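3-hydroxyacyl-CoA dehydrogenase (Archaeoglobus fulgidus, PDB 1ZEJ) probably oxidises hydroxyl groups with NAD+, working as a homodimer of the 3-hydroxyacyl-CoA dehydrogenase family. Local coordinates at residues Gly21-Gly26 with Trp130-His135; Glu94-Thr99 with Leu119-Arg124; Leu221-Leu226 with Val260-Gly265. All blocks are in the same frame, centred on the assembly; numbering follows the deposited sequence.

Contact 1. Residues Gly21-Gly26 with Trp130-His135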
loop_
_atom_site.group_PDB
_atom_site.type_symbol
_atom_site.label_atom_id
_atom_site.label_comp_id
_atom_site.label_asym_id
_atom_site.label_seq_id
_atom_site.Cartn_x
_atom_site.Cartn_y
_atom_site.Cartn_z
ATOM N N GLY A 21 1.233 -16.234 24.896
ATOM C CA GLY A 21 0.603 -14.919 24.670
ATOM C C GLY A 21 -0.142 -14.946 23.349
ATOM O O GLY A 21 -0.308 -15.990 22.751
ATOM N N LEU A 22 -0.649 -13.788 22.937
ATOM C CA LEU A 22 -1.470 -13.674 21.730
ATOM C C LEU A 22 -0.824 -14.325 20.489
ATOM O O LEU A 22 -1.473 -15.084 19.761
ATOM C CB LEU A 22 -1.747 -12.184 21.452
ATOM C CG LEU A 22 -2.481 -11.817 20.141
ATOM C CD1 LEU A 22 -3.935 -12.235 20.205
ATOM C CD2 LEU A 22 -2.372 -10.284 19.886
HETATM N N MSE A 23 0.454 -14.052 20.263
HETATM C CA MSE A 23 1.077 -14.506 19.048
HETATM C C MSE A 23 1.277 -16.037 19.128
HETATM O O MSE A 23 0.925 -16.718 18.179
HETATM C CB MSE A 23 2.375 -13.748 18.741
HETATM C CG MSE A 23 2.117 -12.298 18.308
HETATM SE SE MSE A 23 0.884 -12.092 16.743
HETATM C CE MSE A 23 2.019 -12.948 15.535
ATOM N N GLY A 24 1.822 -16.546 20.238
ATOM C CA GLY A 24 2.030 -17.996 20.446
ATOM C C GLY A 24 0.756 -18.797 20.321
ATOM O O GLY A 24 0.697 -19.812 19.625
ATOM N N ARG A 25 -0.276 -18.308 20.995
ATOM C CA ARG A 25 -1.637 -18.840 20.943
ATOM C C ARG A 25 -2.161 -18.884 19.497
ATOM O O ARG A 25 -2.689 -19.915 19.035
ATOM C CB ARG A 25 -2.606 -18.090 21.864
ATOM C CG ARG A 25 -3.968 -17.850 21.247
ATOM C CD ARG A 25 -4.944 -17.312 22.256
ATOM N NE ARG A 25 -5.276 -15.906 22.067
ATOM C CZ ARG A 25 -6.042 -15.429 21.084
ATOM N NH1 ARG A 25 -6.530 -16.223 20.139
ATOM N NH2 ARG A 25 -6.305 -14.136 21.038
ATOM N N GLY A 26 -1.951 -17.789 18.753
ATOM C CA GLY A 26 -2.393 -17.723 17.356
ATOM C C GLY A 26 -1.637 -18.672 16.447
ATOM O O GLY A 26 -2.231 -19.294 15.555
ATOM N N TRP A 130 4.930 -14.006 11.519
ATOM C CA TRP A 130 3.520 -14.244 11.302
ATOM C C TRP A 130 2.819 -12.935 11.416
ATOM O O TRP A 130 3.252 -12.057 12.140
ATOM C CB TRP A 130 2.956 -15.154 12.395
ATOM C CG TRP A 130 3.501 -16.562 12.421
ATOM C CD1 TRP A 130 4.684 -16.962 12.973
ATOM C CD2 TRP A 130 2.881 -17.743 11.920
ATOM N NE1 TRP A 130 4.836 -18.307 12.849
ATOM C CE2 TRP A 130 3.749 -18.811 12.186
ATOM C CE3 TRP A 130 1.686 -18.002 11.256
ATOM C CZ2 TRP A 130 3.448 -20.130 11.837
ATOM C CZ3 TRP A 130 1.374 -19.320 10.922
ATOM C CH2 TRP A 130 2.257 -20.363 11.195
HETATM N N MSE A 131 1.693 -12.796 10.722
HETATM C CA MSE A 131 0.900 -11.566 10.799
HETATM C C MSE A 131 -0.233 -11.801 11.810
HETATM O O MSE A 131 -0.383 -12.887 12.363
HETATM C CB MSE A 131 0.370 -11.167 9.417
HETATM C CG MSE A 131 1.381 -11.221 8.294
HETATM SE SE MSE A 131 2.847 -9.947 8.518
HETATM C CE MSE A 131 4.360 -10.958 7.731
ATOM N N ASN A 132 -0.964 -10.764 12.122
ATOM C CA ASN A 132 -1.917 -10.814 13.217
ATOM C C ASN A 132 -3.337 -10.749 12.714
ATOM O O ASN A 132 -3.693 -9.748 12.114
ATOM C CB ASN A 132 -1.677 -9.621 14.154
ATOM C CG ASN A 132 -2.383 -9.778 15.509
ATOM O OD1 ASN A 132 -2.714 -10.892 15.957
ATOM N ND2 ASN A 132 -2.614 -8.661 16.159
ATOM N N PRO A 133 -4.174 -11.768 13.013
ATOM C CA PRO A 133 -3.879 -13.041 13.700
ATOM C C PRO A 133 -3.238 -14.077 12.793
ATOM O O PRO A 133 -3.631 -14.162 11.606
ATOM C CB PRO A 133 -5.253 -13.528 14.158
ATOM C CG PRO A 133 -6.256 -12.500 13.755
ATOM C CD PRO A 133 -5.604 -11.641 12.717
ATOM N N PRO A 134 -2.248 -14.846 13.327
ATOM C CA PRO A 134 -1.511 -15.839 12.564
ATOM C C PRO A 134 -2.391 -16.834 11.829
ATOM O O PRO A 134 -2.050 -17.229 10.741
ATOM C CB PRO A 134 -0.700 -16.539 13.633
ATOM C CG PRO A 134 -0.430 -15.514 14.578
ATOM C CD PRO A 134 -1.709 -14.763 14.699
ATOM N N HIS A 135 -3.539 -17.178 12.405
ATOM C CA HIS A 135 -4.412 -18.190 11.861
ATOM C C HIS A 135 -5.374 -17.626 10.847
ATOM O O HIS A 135 -6.106 -18.384 10.229
ATOM C CB HIS A 135 -5.236 -18.895 12.962
ATOM C CG HIS A 135 -5.745 -17.977 14.034
ATOM N ND1 HIS A 135 -7.083 -17.753 14.251
ATOM C CD2 HIS A 135 -5.080 -17.250 14.973
ATOM C CE1 HIS A 135 -7.231 -16.914 15.263
ATOM N NE2 HIS A 135 -6.030 -16.592 15.720
#
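Met-23, a selenomethionine in this crystal, reaches from the first turn of helix 22-32 into the loop Trp-130 to His-135. Its CB leaves the helix with CG anti to the carbonyl carbon (chi1 -71°), and bends at both following torsions fold the selenoether across the loop. SE then lies 3.9 Å from Asn-132 OD1. The terminal CE makes the nearest approach of this side chain to the loop: it rests 3.7 Å from Pro-134 CG and at the same distance from Trp-130 O, with Trp-130 CB 4.0 Å away. The methyl thus touches both the Pro-134 ring and the backbone carbonyl of Trp-130. Leu-22 meets the same amide as the selenium, with CD2 4.0 Å from Asn-132 OD1, its side chain roughly perpendicular to that of the asparagine. With an alanine in place of Asn-132, the Met-23 selenium and the Leu-22 methyl would probably lose the amide that flanks both of them, and the selenium end would be less confined.

Further along the helix, Gly-26 has no CB, and Pro-134 settles on its bare backbone, with Pro-134 CB 3.7 Å from Gly-26 C. His-135 adds CD2 at 3.6 Å from Gly-26 O.

Gly-21 to Gly-24 belong to the glycine-rich GxGxxG turn of a Rossmann fold and, like Asn-132, are predicted to bind NAD+, so the contact probably lines the cofactor site. Asn-132 O accepts a hydrogen bond from Arg-279 of the second subunit. The Trp-130 side chain packs on Ile-27 and Ala-30 of helix 22-32 and on Val-140 of strand 139-144, joining the helix to the sheet.

Contact 2. Residues Glu94-Thr99 with Leu119-Arg124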
loop_
_atom_site.group_PDB
_atom_site.type_symbol
_atom_site.label_atom_id
_atom_site.label_comp_id
_atom_site.label_asym_id
_atom_site.label_seq_id
_atom_site.Cartn_x
_atom_site.Cartn_y
_atom_site.Cartn_z
ATOM N N GLU A 94 18.428 -22.666 25.412
ATOM C CA GLU A 94 17.929 -23.803 26.140
ATOM C C GLU A 94 17.387 -24.878 25.208
ATOM O O GLU A 94 17.754 -26.073 25.309
ATOM C CB GLU A 94 16.833 -23.331 27.079
ATOM C CG GLU A 94 16.211 -24.374 27.895
ATOM C CD GLU A 94 15.444 -23.760 29.077
ATOM O OE1 GLU A 94 14.888 -22.628 28.929
ATOM O OE2 GLU A 94 15.413 -24.414 30.133
ATOM N N VAL A 95 16.545 -24.460 24.258
ATOM C CA VAL A 95 15.942 -25.429 23.349
ATOM C C VAL A 95 16.947 -26.040 22.384
ATOM O O VAL A 95 16.824 -27.195 22.018
ATOM C CB VAL A 95 14.706 -24.811 22.626
ATOM C CG1 VAL A 95 14.411 -25.500 21.332
ATOM C CG2 VAL A 95 13.511 -24.901 23.542
ATOM N N GLU A 96 17.988 -25.310 22.004
ATOM C CA GLU A 96 18.935 -25.856 21.010
ATOM C C GLU A 96 19.725 -27.044 21.518
ATOM O O GLU A 96 20.120 -27.881 20.734
ATOM C CB GLU A 96 19.846 -24.753 20.387
ATOM C CG GLU A 96 20.882 -24.197 21.258
ATOM C CD GLU A 96 21.823 -23.192 20.517
ATOM O OE1 GLU A 96 21.948 -23.259 19.262
ATOM O OE2 GLU A 96 22.428 -22.366 21.238
ATOM N N ARG A 97 19.892 -27.156 22.831
ATOM C CA ARG A 97 20.498 -28.322 23.431
ATOM C C ARG A 97 19.634 -29.579 23.397
ATOM O O ARG A 97 20.172 -30.692 23.571
ATOM C CB ARG A 97 20.867 -28.026 24.887
ATOM C CG ARG A 97 21.817 -26.840 25.047
ATOM C CD ARG A 97 22.430 -26.767 26.451
ATOM N NE ARG A 97 21.472 -26.307 27.460
ATOM C CZ ARG A 97 21.234 -25.035 27.800
ATOM N NH1 ARG A 97 21.864 -24.017 27.210
ATOM N NH2 ARG A 97 20.333 -24.775 28.743
ATOM N N LEU A 98 18.310 -29.410 23.254
ATOM C CA LEU A 98 17.352 -30.508 23.383
ATOM C C LEU A 98 16.970 -31.092 22.039
ATOM O O LEU A 98 16.427 -32.212 21.946
ATOM C CB LEU A 98 16.075 -30.018 24.091
ATOM C CG LEU A 98 16.268 -29.489 25.515
ATOM C CD1 LEU A 98 14.958 -28.822 26.011
ATOM C CD2 LEU A 98 16.751 -30.557 26.459
ATOM N N THR A 99 17.249 -30.352 20.973
ATOM C CA THR A 99 16.836 -30.823 19.673
ATOM C C THR A 99 17.731 -30.220 18.619
ATOM O O THR A 99 18.263 -29.117 18.810
ATOM C CB THR A 99 15.332 -30.464 19.414
ATOM O OG1 THR A 99 14.920 -30.945 18.123
ATOM C CG2 THR A 99 15.100 -28.982 19.452
ATOM N N LEU A 119 23.720 -17.937 19.409
ATOM C CA LEU A 119 23.381 -19.355 19.485
ATOM C C LEU A 119 24.587 -20.234 19.178
ATOM O O LEU A 119 25.496 -19.854 18.434
ATOM C CB LEU A 119 22.248 -19.721 18.495
ATOM C CG LEU A 119 20.979 -18.903 18.580
ATOM C CD1 LEU A 119 20.008 -19.473 17.589
ATOM C CD2 LEU A 119 20.362 -18.881 20.010
ATOM N N ASP A 120 24.542 -21.435 19.727
ATOM C CA ASP A 120 25.561 -22.461 19.451
ATOM C C ASP A 120 25.436 -23.047 18.051
ATOM O O ASP A 120 26.428 -23.376 17.433
ATOM C CB ASP A 120 25.391 -23.585 20.481
ATOM C CG ASP A 120 26.611 -24.463 20.615
ATOM O OD1 ASP A 120 27.699 -23.944 20.966
ATOM O OD2 ASP A 120 26.468 -25.687 20.437
ATOM N N SER A 121 24.218 -23.182 17.542
ATOM C CA SER A 121 24.020 -23.854 16.250
ATOM C C SER A 121 23.072 -23.050 15.342
ATOM O O SER A 121 21.923 -23.468 15.035
ATOM C CB SER A 121 23.514 -25.290 16.511
ATOM O OG SER A 121 22.448 -25.270 17.501
ATOM N N PRO A 122 23.555 -21.901 14.878
ATOM C CA PRO A 122 22.652 -20.994 14.156
ATOM C C PRO A 122 22.293 -21.420 12.716
ATOM O O PRO A 122 21.468 -20.749 12.085
ATOM C CB PRO A 122 23.419 -19.681 14.200
ATOM C CG PRO A 122 24.797 -20.078 14.158
ATOM C CD PRO A 122 24.908 -21.328 14.976
ATOM N N SER A 123 22.915 -22.483 12.186
ATOM C CA SER A 123 22.574 -22.902 10.837
ATOM C C SER A 123 21.115 -23.326 10.686
ATOM O O SER A 123 20.580 -23.255 9.576
ATOM C CB SER A 123 23.479 -23.998 10.303
ATOM O OG SER A 123 23.439 -25.106 11.129
ATOM N N ARG A 124 20.475 -23.734 11.787
ATOM C CA ARG A 124 19.077 -24.187 11.746
ATOM C C ARG A 124 18.140 -23.239 12.487
ATOM O O ARG A 124 17.039 -23.602 12.855
ATOM C CB ARG A 124 18.950 -25.645 12.230
ATOM C CG ARG A 124 19.590 -25.919 13.561
ATOM C CD ARG A 124 18.999 -25.155 14.755
ATOM N NE ARG A 124 19.711 -25.602 15.933
ATOM C CZ ARG A 124 19.313 -26.579 16.743
ATOM N NH1 ARG A 124 18.119 -27.110 16.638
ATOM N NH2 ARG A 124 20.097 -26.970 17.712
#
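Glu-96 carries the carboxylate bonds between the end of helix 85-96 and the turn at Leu-119 to Arg-124. Its CG lies between the backbone N and carbonyl carbon (chi1 72°), and the extended chain beyond delivers both oxygens to the turn. OE2 takes a nearly straight bond from Asp-120 N at 2.8 Å (167° at the hydrogen), on its syn side. OE1 accepts two bonds from one face of the carboxylate, from Ser-121 N at 2.8 Å and Ser-121 OG at 2.7 Å. These three donors pin the buried carboxylate and probably stabilise its charge.

Guanidinium bonds form the second group. Arg-124 grips Thr-99 O end-on with NH1 and NH2, each 3.0 Å from that oxygen, which lies in the guanidinium plane. Side-on, NE and NH2 clasp Ser-121 OG, with NH2 2.9 Å from it, so the hydroxyl links arginine to glutamate. NH1 has a further partner in Ala-101 O.

Charge alone relates Glu-96 OE1 to Arg-124 NH2, 4.4 Å apart, because the oxygen stands well out of the guanidinium plane.

The contact fastens the end of one helix to the turn before strand 125-130, at the end of the sheet where its parallel strands begin, away from the C-terminal strand ends where a Rossmann fold usually holds its dinucleotide.

Contact 3. Residues Leu221-Leu226 with Val260-Gly265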
loop_
_atom_site.group_PDB
_atom_site.type_symbol
_atom_site.label_atom_id
_atom_site.label_comp_id
_atom_site.label_asym_id
_atom_site.label_seq_id
_atom_site.Cartn_x
_atom_site.Cartn_y
_atom_site.Cartn_z
ATOM N N LEU A 221 3.029 -0.776 -11.948
ATOM C CA LEU A 221 4.003 -0.080 -12.787
ATOM C C LEU A 221 3.930 -0.510 -14.227
ATOM O O LEU A 221 3.944 0.351 -15.121
ATOM C CB LEU A 221 5.424 -0.219 -12.200
ATOM C CG LEU A 221 6.511 0.777 -12.589
ATOM C CD1 LEU A 221 6.102 2.237 -12.277
ATOM C CD2 LEU A 221 7.716 0.381 -11.785
ATOM N N ASP A 222 3.751 -1.812 -14.482
ATOM C CA ASP A 222 3.618 -2.332 -15.851
ATOM C C ASP A 222 2.447 -1.702 -16.618
ATOM O O ASP A 222 2.523 -1.492 -17.812
ATOM C CB ASP A 222 3.453 -3.868 -15.857
ATOM C CG ASP A 222 4.790 -4.613 -15.707
ATOM O OD1 ASP A 222 5.851 -4.012 -15.998
ATOM O OD2 ASP A 222 4.775 -5.806 -15.332
ATOM N N TYR A 223 1.351 -1.474 -15.917
ATOM C CA TYR A 223 0.166 -0.838 -16.476
ATOM C C TYR A 223 0.360 0.660 -16.649
ATOM O O TYR A 223 -0.119 1.227 -17.628
ATOM C CB TYR A 223 -1.006 -1.046 -15.535
ATOM C CG TYR A 223 -1.570 -2.404 -15.613
ATOM C CD1 TYR A 223 -2.455 -2.736 -16.616
ATOM C CD2 TYR A 223 -1.180 -3.385 -14.734
ATOM C CE1 TYR A 223 -2.988 -3.983 -16.701
ATOM C CE2 TYR A 223 -1.695 -4.645 -14.832
ATOM C CZ TYR A 223 -2.623 -4.906 -15.845
ATOM O OH TYR A 223 -3.129 -6.156 -15.955
ATOM N N ILE A 224 1.014 1.304 -15.684
ATOM C CA ILE A 224 1.436 2.703 -15.816
ATOM C C ILE A 224 2.301 2.834 -17.068
ATOM O O ILE A 224 2.084 3.731 -17.888
ATOM C CB ILE A 224 2.188 3.205 -14.542
ATOM C CG1 ILE A 224 1.170 3.576 -13.451
ATOM C CG2 ILE A 224 3.086 4.431 -14.824
ATOM C CD1 ILE A 224 1.759 3.561 -12.066
ATOM N N GLY A 225 3.265 1.914 -17.222
ATOM C CA GLY A 225 4.233 1.978 -18.300
ATOM C C GLY A 225 5.575 2.287 -17.686
ATOM O O GLY A 225 5.717 3.271 -16.962
ATOM N N LEU A 226 6.542 1.394 -17.900
ATOM C CA LEU A 226 7.864 1.558 -17.318
ATOM C C LEU A 226 8.574 2.771 -17.904
ATOM O O LEU A 226 9.257 3.461 -17.169
ATOM C CB LEU A 226 8.715 0.304 -17.522
ATOM C CG LEU A 226 8.655 -0.757 -16.434
ATOM C CD1 LEU A 226 7.243 -1.135 -16.049
ATOM C CD2 LEU A 226 9.495 -1.991 -16.855
ATOM N N VAL A 260 8.590 -2.286 -21.807
ATOM C CA VAL A 260 8.026 -1.085 -21.194
ATOM C C VAL A 260 6.700 -1.316 -20.436
ATOM O O VAL A 260 6.169 -0.388 -19.835
ATOM C CB VAL A 260 7.852 0.063 -22.230
ATOM C CG1 VAL A 260 9.224 0.533 -22.742
ATOM C CG2 VAL A 260 6.935 -0.351 -23.404
ATOM N N GLY A 261 6.186 -2.550 -20.459
ATOM C CA GLY A 261 5.013 -2.933 -19.687
ATOM C C GLY A 261 3.932 -3.635 -20.474
ATOM O O GLY A 261 4.183 -4.248 -21.516
ATOM N N VAL A 262 2.712 -3.539 -19.963
ATOM C CA VAL A 262 1.528 -4.185 -20.556
ATOM C C VAL A 262 1.376 -3.855 -22.044
ATOM O O VAL A 262 1.033 -4.727 -22.852
ATOM C CB VAL A 262 0.231 -3.778 -19.780
ATOM C CG1 VAL A 262 -1.009 -4.272 -20.466
ATOM C CG2 VAL A 262 0.276 -4.312 -18.354
ATOM N N LYS A 263 1.656 -2.605 -22.408
ATOM C CA LYS A 263 1.536 -2.166 -23.814
ATOM C C LYS A 263 2.478 -2.927 -24.756
ATOM O O LYS A 263 2.151 -3.168 -25.932
ATOM C CB LYS A 263 1.740 -0.645 -23.928
ATOM C CG LYS A 263 3.206 -0.178 -24.041
ATOM C CD LYS A 263 3.353 1.349 -23.822
ATOM C CE LYS A 263 3.731 1.678 -22.396
ATOM N NZ LYS A 263 4.034 3.132 -22.185
ATOM N N ALA A 264 3.637 -3.342 -24.242
ATOM C CA ALA A 264 4.587 -4.137 -25.021
ATOM C C ALA A 264 4.450 -5.632 -24.742
ATOM O O ALA A 264 5.176 -6.441 -25.293
ATOM C CB ALA A 264 5.998 -3.678 -24.730
ATOM N N GLY A 265 3.501 -5.999 -23.891
ATOM C CA GLY A 265 3.279 -7.381 -23.559
ATOM C C GLY A 265 4.298 -7.894 -22.569
ATOM O O GLY A 265 4.292 -9.080 -22.254
HETATM O O HOH W 1 2.327 -0.303 -20.333
#
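The Tyr-223 ring takes Val-262 on one face: CG2 stands over its centre, 3.6 Å from the ring centroid and 10° off the normal, a CH-pi contact. The ring belongs to the end of helix 197-224 in the helical C-terminal domain, which here meets a segment whose Val-260 and Gly-261 fit a classic beta bulge. Phe-215 meets the same ring with planes about 55° apart, while the hydroxyl makes a weak hydrogen bond to Ala-275 O. Val-262 reaches the face because CG1 points anti to its backbone N (chi1 172°), which turns CG2 to the tyrosine. The Asp-222 carboxylate, also flat, is held from beyond the contact by Tyr-271 OH and the backbone N atoms of Ile-268 and Tyr-269.

Two backbone bonds join the segments: Leu-226 N to Val-260 O, 2.7 Å, and Val-262 N to Asp-222 O, 3.0 Å. At the backbone angles of Gly-225 and Gly-261 a CB would be jammed against the preceding carbonyl oxygen, and on Gly-261 it would also strike Asp-222 O. Lys-263 passes Gly-225 on its way to a salt bridge with Asp-227. One water donates to Asp-222 O at 2.8 Å and accepts from Lys-263 N at 3.2 Å.

Overall arrangement
From the N terminus, the chain enters contact 1 just after strand 14-18 and returns to it more than a hundred residues later, beyond strand 125-130. Contact 2 is nested inside that long loop: it opens at the end of helix 85-96 and closes just before strand 125-130. Both belong to the NAD-binding domain, where their centres are about 23 Å apart and their atoms do not touch. Contact 3 follows in series, closing a loop of intermediate length, and ties the end of helix 197-224 to the loop between helices 249-256 and 275-290. It lies across the chain's centre from the other two, its own centre about 38 Å from that of contact 1.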